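Local coordinates for protein putative transcriptional regulator (Streptomyces coelicolor, PDB 2HXI) that probably binds DNA at regulatory sites as a dimeric transcription factor of the TetR family, controlling the expression of target genes, at residues F50-L55 and T61-L66; A79-I84 and P117-V122; K99-A104 and M137-Q142. One frame throughout, in Å; residues are numbered along the deposited sequence.

Contact 1: residues F50-L55 and T61-L66; sequences FSVRKL and TDSSSL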
loop_
_atom_site.group_PDB
_atom_site.type_symbol
_atom_site.label_atom_id
_atom_site.label_comp_id
_atom_site.label_asym_id
_atom_site.label_seq_id
_atom_site.Cartn_x
_atom_site.Cartn_y
_atom_site.Cartn_z
ATOM N N PHE B 50 -9.991 19.058 -7.727
ATOM C CA PHE B 50 -11.168 18.947 -6.846
ATOM C C PHE B 50 -11.088 19.857 -5.642
ATOM O O PHE B 50 -10.055 19.899 -4.982
ATOM C CB PHE B 50 -11.355 17.521 -6.336
ATOM C CG PHE B 50 -12.558 17.369 -5.433
ATOM C CD1 PHE B 50 -13.847 17.324 -5.976
ATOM C CD2 PHE B 50 -12.407 17.329 -4.064
ATOM C CE1 PHE B 50 -14.961 17.197 -5.157
ATOM C CE2 PHE B 50 -13.514 17.227 -3.227
ATOM C CZ PHE B 50 -14.798 17.142 -3.791
ATOM N N SER B 51 -12.186 20.552 -5.344
ATOM C CA SER B 51 -12.305 21.361 -4.125
ATOM C C SER B 51 -13.718 21.378 -3.624
ATOM O O SER B 51 -14.671 21.124 -4.373
ATOM C CB SER B 51 -11.896 22.831 -4.379
ATOM O OG SER B 51 -12.751 23.408 -5.366
ATOM N N VAL B 52 -13.865 21.757 -2.355
ATOM C CA VAL B 52 -15.180 21.960 -1.815
ATOM C C VAL B 52 -15.934 23.070 -2.589
ATOM O O VAL B 52 -17.137 22.967 -2.879
ATOM C CB VAL B 52 -15.099 22.264 -0.332
ATOM C CG1 VAL B 52 -16.484 22.614 0.224
ATOM C CG2 VAL B 52 -14.514 21.037 0.417
ATOM N N ARG B 53 -15.205 24.150 -2.895
ATOM C CA ARG B 53 -15.764 25.252 -3.702
ATOM C C ARG B 53 -16.386 24.763 -5.008
ATOM O O ARG B 53 -17.540 25.108 -5.292
ATOM C CB ARG B 53 -14.651 26.283 -3.988
ATOM C CG ARG B 53 -15.179 27.521 -4.776
ATOM C CD ARG B 53 -13.969 28.453 -5.158
ATOM N NE ARG B 53 -12.832 27.713 -5.782
ATOM C CZ ARG B 53 -12.737 27.285 -7.052
ATOM N NH1 ARG B 53 -13.665 27.518 -7.955
ATOM N NH2 ARG B 53 -11.669 26.594 -7.446
ATOM N N LYS B 54 -15.640 23.951 -5.768
ATOM C CA LYS B 54 -16.146 23.383 -7.048
ATOM C C LYS B 54 -17.344 22.469 -6.835
ATOM O O LYS B 54 -18.356 22.542 -7.556
ATOM C CB LYS B 54 -15.034 22.668 -7.834
ATOM C CG LYS B 54 -15.584 22.068 -9.223
ATOM C CD LYS B 54 -14.452 21.334 -10.026
ATOM C CE LYS B 54 -14.864 21.021 -11.505
ATOM N NZ LYS B 54 -13.996 19.942 -12.189
ATOM N N LEU B 55 -17.265 21.631 -5.778
ATOM C CA LEU B 55 -18.371 20.748 -5.478
ATOM C C LEU B 55 -19.621 21.583 -5.187
ATOM O O LEU B 55 -20.707 21.320 -5.713
ATOM C CB LEU B 55 -18.041 19.861 -4.241
ATOM C CG LEU B 55 -19.184 18.942 -3.811
ATOM C CD1 LEU B 55 -19.628 17.948 -4.890
ATOM C CD2 LEU B 55 -18.680 18.153 -2.524
ATOM N N THR B 61 -24.959 25.565 -4.785
ATOM C CA THR B 61 -25.064 25.886 -3.407
ATOM C C THR B 61 -23.762 26.531 -2.985
ATOM O O THR B 61 -22.988 26.873 -3.813
ATOM C CB THR B 61 -25.534 24.638 -2.540
ATOM O OG1 THR B 61 -25.912 25.093 -1.227
ATOM C CG2 THR B 61 -24.485 23.562 -2.496
ATOM N N ASP B 62 -23.543 26.733 -1.703
ATOM C CA ASP B 62 -22.255 27.323 -1.329
ATOM C C ASP B 62 -21.470 26.447 -0.366
ATOM O O ASP B 62 -22.014 25.570 0.227
ATOM C CB ASP B 62 -22.393 28.739 -0.808
ATOM C CG ASP B 62 -23.408 28.867 0.276
ATOM O OD1 ASP B 62 -23.419 28.036 1.234
ATOM O OD2 ASP B 62 -24.192 29.847 0.146
ATOM N N SER B 63 -20.179 26.745 -0.217
ATOM C CA SER B 63 -19.300 25.906 0.552
ATOM C C SER B 63 -19.826 25.897 1.981
ATOM O O SER B 63 -19.954 24.849 2.579
ATOM C CB SER B 63 -17.839 26.369 0.417
ATOM O OG SER B 63 -17.482 26.445 -0.963
ATOM N N SER B 64 -20.248 27.049 2.497
ATOM C CA SER B 64 -20.724 27.046 3.885
ATOM C C SER B 64 -21.919 26.074 4.071
ATOM O O SER B 64 -22.034 25.397 5.085
ATOM C CB SER B 64 -21.067 28.468 4.322
ATOM O OG SER B 64 -22.075 28.921 3.429
ATOM N N SER B 65 -22.781 25.945 3.072
ATOM C CA SER B 65 -23.936 25.038 3.148
ATOM C C SER B 65 -23.562 23.578 3.111
ATOM O O SER B 65 -24.247 22.734 3.697
ATOM C CB SER B 65 -24.883 25.300 2.005
ATOM O OG SER B 65 -25.466 26.576 2.172
ATOM N N LEU B 66 -22.485 23.264 2.394
ATOM C CA LEU B 66 -22.076 21.880 2.274
ATOM C C LEU B 66 -21.560 21.361 3.560
ATOM O O LEU B 66 -21.722 20.166 3.814
ATOM C CB LEU B 66 -20.944 21.696 1.264
ATOM C CG LEU B 66 -21.494 21.686 -0.146
ATOM C CD1 LEU B 66 -20.285 21.236 -0.984
ATOM C CD2 LEU B 66 -22.761 20.798 -0.286
#
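Leu66 reaches across to Leu55 through one methyl: its CD1 lies 3.8 Å from Leu55 CD2 and just as near Leu55 CG, the two leucine side chains crossing at a slant. Leu55 turns its CG anti to the backbone N (chi1 177°), which brings the end of the side chain nearer to Leu66 than its first bond alone would suggest. The same methyl of Leu66 also faces Val52, more loosely, with CG1 of the valine 4.2 Å from CD1 of the leucine. Val52 CG1 has a second neighbour in Ser63, whose CB comes within 4.0 Å of it. Toward the more exposed side a small polar residue lies against backbone: Ser63 OG sits 3.4 Å from Arg53 CA, a packing contact, while the arginine adds little more than its CB, its side chain starting away from the other segment. No hydrogen bond links the two segments; each instead secures its own helix start. Ser51 OG accepts from Lys54 N at 3.0 Å as an N-cap. Asp62 caps the second helix, its OD1 taking the amide of Ser65 at 2.9 Å and also the hydroxyls of Ser64 and Ser65, which come from opposite faces of the carboxylate plane, so that three donors grip one oxygen. The pair lies in the predicted helix-turn-helix, where two short helices joined by a tight turn pack on each other, as in TetR-type DNA-binding domains. Beneath it, helix 31-43 supplies Ala38 and Leu41 against Leu55 and Ile34 against Leu66, while Leu76 of helix 73-88 backs Val52 and Leu55.

Contact 2: residues A79-I84 and P117-V122; sequences AVADRI and PQLAAV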
loop_
_atom_site.group_PDB
_atom_site.type_symbol
_atom_site.label_atom_id
_atom_site.label_comp_id
_atom_site.label_asym_id
_atom_site.label_seq_id
_atom_site.Cartn_x
_atom_site.Cartn_y
_atom_site.Cartn_z
ATOM N N ALA B 79 -16.317 10.030 3.215
ATOM C CA ALA B 79 -17.690 9.754 2.944
ATOM C C ALA B 79 -17.856 9.476 1.456
ATOM O O ALA B 79 -18.607 8.615 1.064
ATOM C CB ALA B 79 -18.569 10.924 3.394
ATOM N N VAL B 80 -17.104 10.208 0.645
ATOM C CA VAL B 80 -17.115 9.896 -0.784
ATOM C C VAL B 80 -16.463 8.489 -1.053
ATOM O O VAL B 80 -16.929 7.735 -1.884
ATOM C CB VAL B 80 -16.315 10.961 -1.566
ATOM C CG1 VAL B 80 -16.470 10.652 -3.035
ATOM C CG2 VAL B 80 -16.901 12.391 -1.275
ATOM N N ALA B 81 -15.366 8.177 -0.371
ATOM C CA ALA B 81 -14.716 6.845 -0.553
ATOM C C ALA B 81 -15.749 5.743 -0.227
ATOM O O ALA B 81 -15.856 4.738 -0.956
ATOM C CB ALA B 81 -13.516 6.734 0.274
ATOM N N ASP B 82 -16.612 5.973 0.761
ATOM C CA ASP B 82 -17.694 5.024 1.047
ATOM C C ASP B 82 -18.592 4.788 -0.148
ATOM O O ASP B 82 -19.022 3.656 -0.393
ATOM C CB ASP B 82 -18.548 5.399 2.282
ATOM C CG ASP B 82 -19.448 4.218 2.726
ATOM O OD1 ASP B 82 -18.919 3.352 3.482
ATOM O OD2 ASP B 82 -20.627 4.105 2.265
ATOM N N ARG B 83 -18.890 5.845 -0.922
ATOM C CA ARG B 83 -19.719 5.671 -2.090
ATOM C C ARG B 83 -19.069 4.752 -3.104
ATOM O O ARG B 83 -19.777 4.096 -3.890
ATOM C CB ARG B 83 -20.047 7.030 -2.770
ATOM C CG ARG B 83 -20.505 8.104 -1.853
ATOM C CD ARG B 83 -21.838 7.649 -1.192
ATOM N NE ARG B 83 -22.937 7.442 -2.167
ATOM C CZ ARG B 83 -24.152 6.993 -1.830
ATOM N NH1 ARG B 83 -24.400 6.647 -0.544
ATOM N NH2 ARG B 83 -25.104 6.878 -2.754
ATOM N N ILE B 84 -17.726 4.790 -3.181
ATOM C CA ILE B 84 -16.982 3.899 -4.079
ATOM C C ILE B 84 -17.104 2.447 -3.633
ATOM O O ILE B 84 -17.289 1.559 -4.471
ATOM C CB ILE B 84 -15.455 4.278 -4.180
ATOM C CG1 ILE B 84 -15.269 5.763 -4.630
ATOM C CG2 ILE B 84 -14.709 3.366 -5.134
ATOM C CD1 ILE B 84 -15.989 6.161 -5.889
ATOM N N PRO B 117 -7.848 7.315 -7.739
ATOM C CA PRO B 117 -6.614 7.241 -6.944
ATOM C C PRO B 117 -6.641 8.058 -5.648
ATOM O O PRO B 117 -6.204 7.555 -4.607
ATOM C CB PRO B 117 -5.537 7.770 -7.905
ATOM C CG PRO B 117 -6.247 8.457 -8.946
ATOM C CD PRO B 117 -7.539 7.744 -9.128
ATOM N N GLN B 118 -7.161 9.278 -5.697
ATOM C CA GLN B 118 -7.256 10.105 -4.499
ATOM C C GLN B 118 -8.107 9.430 -3.377
ATOM O O GLN B 118 -7.664 9.285 -2.218
ATOM C CB GLN B 118 -7.788 11.487 -4.820
ATOM C CG GLN B 118 -7.805 12.339 -3.587
ATOM C CD GLN B 118 -8.078 13.825 -3.857
ATOM O OE1 GLN B 118 -8.072 14.286 -5.008
ATOM N NE2 GLN B 118 -8.321 14.577 -2.776
ATOM N N LEU B 119 -9.283 8.944 -3.767
ATOM C CA LEU B 119 -10.184 8.281 -2.819
ATOM C C LEU B 119 -9.554 6.970 -2.338
ATOM O O LEU B 119 -9.734 6.579 -1.193
ATOM C CB LEU B 119 -11.551 8.058 -3.493
ATOM C CG LEU B 119 -12.396 9.337 -3.741
ATOM C CD1 LEU B 119 -13.696 9.022 -4.418
ATOM C CD2 LEU B 119 -12.662 10.132 -2.408
ATOM N N ALA B 120 -8.771 6.327 -3.188
ATOM C CA ALA B 120 -8.126 5.039 -2.837
ATOM C C ALA B 120 -7.212 5.276 -1.638
ATOM O O ALA B 120 -7.196 4.471 -0.709
ATOM C CB ALA B 120 -7.344 4.497 -3.977
ATOM N N ALA B 121 -6.489 6.388 -1.682
ATOM C CA ALA B 121 -5.584 6.810 -0.597
ATOM C C ALA B 121 -6.319 7.092 0.731
ATOM O O ALA B 121 -5.861 6.722 1.829
ATOM C CB ALA B 121 -4.806 8.050 -1.059
ATOM N N VAL B 122 -7.427 7.810 0.634
ATOM C CA VAL B 122 -8.200 8.173 1.782
ATOM C C VAL B 122 -8.730 6.897 2.401
ATOM O O VAL B 122 -8.678 6.739 3.635
ATOM C CB VAL B 122 -9.383 9.132 1.458
ATOM C CG1 VAL B 122 -10.284 9.323 2.725
ATOM C CG2 VAL B 122 -8.869 10.513 0.965
#
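Leu119 carries this contact almost alone from its side, pushing both methyls against segment 79-84 of helix 73-88, and it loses more surface here than any other residue. With CG anti to the carbonyl carbon (chi1 -71°) and the chain then extended, its fork reaches the partner helix between Val80 and Ile84. CD1 makes the two shortest approaches, 3.5 Å to Val80 CG1 and 3.6 Å to Ile84 CG1. The other branch, CD2, lies 3.8 Å from Val80 CB. The leucine meets both β-branched side chains at about a right angle, so methyl and methylene groups touch over short lengths.

Ala81 comes second in buried surface, and its part is different. Its small CB, 4.1 Å from Leu119 O, faces backbone and lets the chains draw together: the CA atoms of Ala81 and Leu119 are 5.3 Å apart, the shortest such distance between the segments. Val80, third in area, gives its CG1 branch to the leucine. The segment axes pass 9.0 Å from each other at an angle of 106°, a steep crossing that concentrates the packing around one leucine. Helix 73-88 runs on from the probable DNA-binding part of this TetR-type fold, and its crossing with helix 117-126 joins that part to the C-terminal helical domain, which in TetR relatives usually holds the ligand pocket. Phe113 of helix 98-113 also packs on Ile84. Between the two segments themselves no hydrogen bond or salt bridge forms, which implies that their fit rests on shape and apolar burial.

Contact 3: residues K99-A104 and M137-Q142; sequences KQRLTA and MEEVLQ
Arg101 and Glu139 form a two-pronged salt bridge, the guanidinium offering its NE side to the carboxylate. Arg101 NE gives its hydrogen to Glu139 OE2 at 2.7 Å, with an N-H...O angle of 171°, and Arg101 NH2 reaches Glu139 OE1 at 3.0 Å, almost straight at 178°. Both oxygens lie close to the guanidinium plane and are met on their syn sides, yet the two flat groups are twisted 38° apart, so the donors stand somewhat out of the carboxylate plane. A bend at chi2 of Glu139 turns its acid group toward the arginine. OE2 also bonds to the hydroxyl of Tyr92, so this oxygen of a buried residue has two partners; the paired charges and the tyrosine would be expected to favour the ionised carboxylate. Arg101 NH2 also rests 3.5 Å from Gln142 CB.

These are neighbouring, nearly antiparallel helices of the all-helical C-terminal domain of a TetR-family protein, their segment axes 9.5 Å apart. Beside the salt bridge the contact turns apolar: Leu102 CD2 packs on Val140 CG1 at 3.7 Å, the side chains crossing at about a right angle, with Leu231 of helix 219-237 and Leu161 of helix 154-173 close by.

Further polar groups are satisfied within each helix or beyond. Lys99 O takes both Thr103 N and, at 2.8 Å, Thr103 OG1, which come from opposite faces of its plane. Gln142 NE2 donates to Glu138 OE2 at 3.0 Å; Glu138 OE2 also accepts the amide of Ala204 of the second subunit, and OE1 that of Leu205 of the second subunit.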
loop_
_atom_site.group_PDB
_atom_site.type_symbol
_atom_site.label_atom_id
_atom_site.label_comp_id
_atom_site.label_asym_id
_atom_site.label_seq_id
_atom_site.Cartn_x
_atom_site.Cartn_y
_atom_site.Cartn_z
ATOM N N LYS B 99 -13.394 -18.722 -0.991
ATOM C CA LYS B 99 -12.198 -18.125 -1.566
ATOM C C LYS B 99 -12.570 -17.370 -2.849
ATOM O O LYS B 99 -12.054 -16.264 -3.097
ATOM C CB LYS B 99 -11.147 -19.227 -1.783
ATOM C CG LYS B 99 -10.364 -19.531 -0.548
ATOM C CD LYS B 99 -9.189 -20.539 -0.777
ATOM C CE LYS B 99 -8.116 -20.088 -1.702
ATOM N NZ LYS B 99 -7.257 -21.370 -1.962
ATOM N N GLN B 100 -13.503 -17.919 -3.645
ATOM C CA GLN B 100 -13.953 -17.249 -4.865
ATOM C C GLN B 100 -14.667 -15.913 -4.510
ATOM O O GLN B 100 -14.442 -14.859 -5.171
ATOM C CB GLN B 100 -14.915 -18.136 -5.591
ATOM C CG GLN B 100 -14.138 -19.285 -6.220
ATOM C CD GLN B 100 -15.034 -20.186 -7.018
ATOM O OE1 GLN B 100 -16.008 -20.765 -6.487
ATOM N NE2 GLN B 100 -14.738 -20.290 -8.330
ATOM N N ARG B 101 -15.419 -15.947 -3.408
ATOM C CA ARG B 101 -16.191 -14.770 -2.936
ATOM C C ARG B 101 -15.230 -13.684 -2.461
ATOM O O ARG B 101 -15.350 -12.496 -2.876
ATOM C CB ARG B 101 -17.125 -15.212 -1.780
ATOM C CG ARG B 101 -18.317 -16.044 -2.291
ATOM C CD ARG B 101 -19.067 -16.713 -1.122
ATOM N NE ARG B 101 -19.717 -15.733 -0.265
ATOM C CZ ARG B 101 -20.357 -16.060 0.861
ATOM N NH1 ARG B 101 -20.380 -17.337 1.248
ATOM N NH2 ARG B 101 -20.979 -15.106 1.580
ATOM N N LEU B 102 -14.223 -14.054 -1.688
ATOM C CA LEU B 102 -13.279 -13.039 -1.183
ATOM C C LEU B 102 -12.492 -12.450 -2.350
ATOM O O LEU B 102 -12.250 -11.262 -2.375
ATOM C CB LEU B 102 -12.313 -13.676 -0.141
ATOM C CG LEU B 102 -12.952 -14.079 1.211
ATOM C CD1 LEU B 102 -11.863 -14.759 2.087
ATOM C CD2 LEU B 102 -13.589 -12.786 1.863
ATOM N N THR B 103 -12.188 -13.294 -3.340
ATOM C CA THR B 103 -11.405 -12.848 -4.528
ATOM C C THR B 103 -12.260 -11.896 -5.341
ATOM O O THR B 103 -11.788 -10.835 -5.754
ATOM C CB THR B 103 -10.924 -14.080 -5.360
ATOM O OG1 THR B 103 -10.095 -14.912 -4.520
ATOM C CG2 THR B 103 -10.101 -13.582 -6.547
ATOM N N ALA B 104 -13.529 -12.257 -5.513
ATOM C CA ALA B 104 -14.469 -11.406 -6.255
ATOM C C ALA B 104 -14.637 -10.027 -5.630
ATOM O O ALA B 104 -14.656 -9.007 -6.334
ATOM C CB ALA B 104 -15.822 -12.157 -6.490
HETATM N N MSE B 137 -18.013 -5.287 4.188
HETATM C CA MSE B 137 -17.702 -6.008 5.379
HETATM C C MSE B 137 -18.576 -7.200 5.605
HETATM O O MSE B 137 -18.030 -8.238 5.982
HETATM C CB MSE B 137 -17.751 -5.062 6.573
HETATM C CG MSE B 137 -16.562 -4.108 6.492
HETATM SE SE MSE B 137 -16.904 -2.696 7.884
HETATM C CE MSE B 137 -16.006 -3.628 9.223
ATOM N N GLU B 138 -19.900 -7.059 5.339
ATOM C CA GLU B 138 -20.850 -8.166 5.548
ATOM C C GLU B 138 -20.389 -9.372 4.669
ATOM O O GLU B 138 -20.350 -10.542 5.103
ATOM C CB GLU B 138 -22.289 -7.739 5.216
ATOM C CG GLU B 138 -23.298 -8.879 5.423
ATOM C CD GLU B 138 -23.400 -9.339 6.884
ATOM O OE1 GLU B 138 -22.952 -8.646 7.837
ATOM O OE2 GLU B 138 -23.962 -10.423 7.059
ATOM N N GLU B 139 -20.058 -9.094 3.414
ATOM C CA GLU B 139 -19.695 -10.222 2.538
ATOM C C GLU B 139 -18.360 -10.850 2.958
ATOM O O GLU B 139 -18.220 -12.101 2.927
ATOM C CB GLU B 139 -19.688 -9.744 1.079
ATOM C CG GLU B 139 -19.126 -10.835 0.085
ATOM C CD GLU B 139 -19.963 -12.128 -0.009
ATOM O OE1 GLU B 139 -21.008 -12.285 0.676
ATOM O OE2 GLU B 139 -19.518 -13.042 -0.758
ATOM N N VAL B 140 -17.360 -10.037 3.278
ATOM C CA VAL B 140 -16.080 -10.596 3.713
ATOM C C VAL B 140 -16.269 -11.488 4.960
ATOM O O VAL B 140 -15.815 -12.630 5.046
ATOM C CB VAL B 140 -15.035 -9.477 3.928
ATOM C CG1 VAL B 140 -13.738 -10.086 4.447
ATOM C CG2 VAL B 140 -14.758 -8.715 2.588
ATOM N N LEU B 141 -17.040 -10.971 5.912
ATOM C CA LEU B 141 -17.231 -11.683 7.166
ATOM C C LEU B 141 -18.044 -12.991 6.933
ATOM O O LEU B 141 -17.736 -14.032 7.530
ATOM C CB LEU B 141 -17.943 -10.752 8.167
ATOM C CG LEU B 141 -17.114 -9.573 8.725
ATOM C CD1 LEU B 141 -17.916 -8.463 9.472
ATOM C CD2 LEU B 141 -15.923 -10.085 9.545
ATOM N N GLN B 142 -19.067 -12.963 6.067
ATOM C CA GLN B 142 -19.850 -14.168 5.768
ATOM C C GLN B 142 -18.923 -15.187 5.090
ATOM O O GLN B 142 -18.952 -16.375 5.402
ATOM C CB GLN B 142 -21.056 -13.826 4.861
ATOM C CG GLN B 142 -22.160 -13.086 5.590
ATOM C CD GLN B 142 -22.941 -13.991 6.577
ATOM O OE1 GLN B 142 -22.659 -15.185 6.721
ATOM N NE2 GLN B 142 -23.932 -13.418 7.234
#

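From the N terminus, contact 1 closes first, a short loop of five residues that joins the two helices of the predicted helix-turn-helix. Only then does contact 2 open, on helix 73-88, the next helix after 63-66. Its loop to helix 117-126 runs through helix 98-113, where contact 3 starts before contact 2 has closed; contact 3 ends later, on helix 131-146, so the two cross. In space contact 2 lies between the others, its centre about 18 Å from that of contact 1 and about 20 Å from that of contact 3. Contacts 1 and 3 sit on opposite sides of the chain's centre, tying the predicted DNA-binding end and the C-terminal helical bundle respectively.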